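Local coordinates for hypothetical protein TM1010 (Thermotoga maritima, PDB 2F4P), which is of unknown function but belongs to the cupin superfamily of small beta-barrel proteins, at residues 104-109 and 141-146. Numbering follows the deposited sequence.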
loop_
_atom_site.group_PDB
_atom_site.type_symbol
_atom_site.label_atom_id
_atom_site.label_comp_id
_atom_site.label_asym_id
_atom_site.label_seq_id
_atom_site.Cartn_x
_atom_site.Cartn_y
_atom_site.Cartn_z
ATOM N N VAL A 104 -8.304 -10.224 -16.469
ATOM C CA VAL A 104 -7.115 -10.107 -17.306
ATOM C C VAL A 104 -6.874 -8.645 -17.650
ATOM O O VAL A 104 -7.792 -7.949 -18.072
ATOM C CB VAL A 104 -7.189 -11.026 -18.535
ATOM C CG1 VAL A 104 -5.959 -10.766 -19.452
ATOM C CG2 VAL A 104 -7.260 -12.488 -18.088
ATOM N N HIS A 105 -5.660 -8.151 -17.406
ATOM C CA HIS A 105 -5.420 -6.699 -17.530
ATOM C C HIS A 105 -3.923 -6.447 -17.760
ATOM O O HIS A 105 -3.088 -7.364 -17.665
ATOM C CB HIS A 105 -5.842 -6.009 -16.242
ATOM C CG HIS A 105 -4.950 -6.362 -15.102
ATOM N ND1 HIS A 105 -5.093 -7.547 -14.408
ATOM C CD2 HIS A 105 -3.835 -5.770 -14.621
ATOM C CE1 HIS A 105 -4.134 -7.636 -13.506
ATOM N NE2 HIS A 105 -3.355 -6.579 -13.623
ATOM N N TRP A 106 -3.602 -5.228 -18.120
ATOM C CA TRP A 106 -2.208 -4.768 -18.041
ATOM C C TRP A 106 -2.217 -3.397 -17.428
ATOM O O TRP A 106 -3.262 -2.721 -17.415
ATOM C CB TRP A 106 -1.536 -4.747 -19.410
ATOM C CG TRP A 106 -2.142 -3.788 -20.399
ATOM C CD1 TRP A 106 -3.167 -4.055 -21.240
ATOM C CD2 TRP A 106 -1.761 -2.424 -20.647
ATOM N NE1 TRP A 106 -3.442 -2.957 -22.014
ATOM C CE2 TRP A 106 -2.606 -1.935 -21.665
ATOM C CE3 TRP A 106 -0.759 -1.576 -20.139
ATOM C CZ2 TRP A 106 -2.496 -0.628 -22.183
ATOM C CZ3 TRP A 106 -0.653 -0.276 -20.639
ATOM C CH2 TRP A 106 -1.510 0.185 -21.656
ATOM N N HIS A 107 -1.062 -2.987 -16.907
ATOM C CA HIS A 107 -0.882 -1.588 -16.531
ATOM C C HIS A 107 0.513 -1.134 -16.895
ATOM O O HIS A 107 1.416 -1.938 -17.095
ATOM C CB HIS A 107 -1.172 -1.348 -15.027
ATOM C CG HIS A 107 -0.536 -2.333 -14.089
ATOM N ND1 HIS A 107 0.552 -2.009 -13.302
ATOM C CD2 HIS A 107 -0.852 -3.608 -13.784
ATOM C CE1 HIS A 107 0.897 -3.056 -12.579
ATOM N NE2 HIS A 107 0.073 -4.048 -12.864
ATOM N N GLY A 108 0.702 0.172 -16.937
ATOM C CA GLY A 108 2.016 0.679 -17.272
ATOM C C GLY A 108 2.043 2.157 -17.469
ATOM O O GLY A 108 1.072 2.852 -17.222
ATOM N N ALA A 109 3.179 2.643 -17.960
ATOM C CA ALA A 109 3.381 4.066 -18.055
ATOM C C ALA A 109 2.724 4.609 -19.294
ATOM O O ALA A 109 2.415 3.878 -20.245
ATOM C CB ALA A 109 4.850 4.381 -18.073
ATOM N N ARG A 141 -0.521 1.563 -28.524
ATOM C CA ARG A 141 -0.779 2.800 -29.249
ATOM C C ARG A 141 -2.274 3.130 -29.186
ATOM O O ARG A 141 -2.649 4.247 -28.829
ATOM C CB ARG A 141 -0.314 2.656 -30.695
ATOM C CG ARG A 141 -0.440 3.915 -31.557
ATOM C CD ARG A 141 -0.003 3.628 -32.988
ATOM N NE ARG A 141 -0.451 2.311 -33.445
ATOM C CZ ARG A 141 -1.698 2.004 -33.810
ATOM N NH1 ARG A 141 -2.671 2.918 -33.781
ATOM N NH2 ARG A 141 -1.974 0.762 -34.205
ATOM N N LYS A 142 -3.127 2.153 -29.488
ATOM C CA LYS A 142 -4.572 2.416 -29.505
ATOM C C LYS A 142 -5.082 2.791 -28.124
ATOM O O LYS A 142 -5.943 3.651 -27.992
ATOM C CB LYS A 142 -5.370 1.233 -30.043
ATOM C CG LYS A 142 -5.303 1.058 -31.529
ATOM C CD LYS A 142 -6.158 -0.124 -31.964
ATOM N N ALA A 143 -4.535 2.146 -27.100
ATOM C CA ALA A 143 -4.862 2.463 -25.729
ATOM C C ALA A 143 -4.417 3.847 -25.290
ATOM O O ALA A 143 -5.120 4.489 -24.513
ATOM C CB ALA A 143 -4.289 1.391 -24.778
ATOM N N THR A 144 -3.281 4.315 -25.797
ATOM C CA THR A 144 -2.614 5.493 -25.228
ATOM C C THR A 144 -2.483 6.711 -26.135
ATOM O O THR A 144 -2.421 7.834 -25.641
ATOM C CB THR A 144 -1.184 5.135 -24.761
ATOM O OG1 THR A 144 -0.380 4.757 -25.886
ATOM C CG2 THR A 144 -1.225 4.014 -23.765
ATOM N N GLU A 145 -2.404 6.505 -27.444
ATOM C CA GLU A 145 -2.108 7.607 -28.355
ATOM C C GLU A 145 -3.125 8.736 -28.194
ATOM O O GLU A 145 -4.338 8.492 -28.189
ATOM C CB GLU A 145 -2.076 7.133 -29.816
ATOM N N GLY A 146 -2.614 9.960 -28.033
ATOM C CA GLY A 146 -3.446 11.159 -27.878
ATOM C C GLY A 146 -4.156 11.339 -26.540
ATOM O O GLY A 146 -4.994 12.232 -26.413
#
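On the outside of the cupin barrel, W106 of strand 105-109 reaches out to the last turn of the C-terminal helix 137-144, where A143 and T144 receive it. The indole meets the helix with the rim of its six-membered ring: CZ2 of W106 lies 3.7 Å from CB of A143, close to the ring plane, and CH2 of W106 makes a looser approach, 4.4 Å, to CG2 of T144. The touch is purely apolar, with no hydrogen bond between the two segments. With CG of W106 between its backbone N and carbonyl carbon (chi1 63°), the six-membered ring is carried to the helix, while the indole N-H turns to strand 78-83, where NE1 of W106 hydrogen-bonds OE1 of Q82, which probably helps fix the rotation of the ring. OG1 of T144 is hydrogen-bonded to the carbonyl of Y140 one turn earlier, an arrangement that leaves its methyl facing the indole. The helix then ends: O of R141 accepts from N of E145 at 2.7 Å and from N of T144 at 3.1 Å. H105 and H107 point to the other side of the strand, into the barrel. Strand 105-109 runs between strands 60-65 and 78-83; W63 meets W106 edge-to-face, F80 touches both W106 and T144, and Y140 OH hydrogen-bonds the carbonyl of A109, a second link from helix to strand.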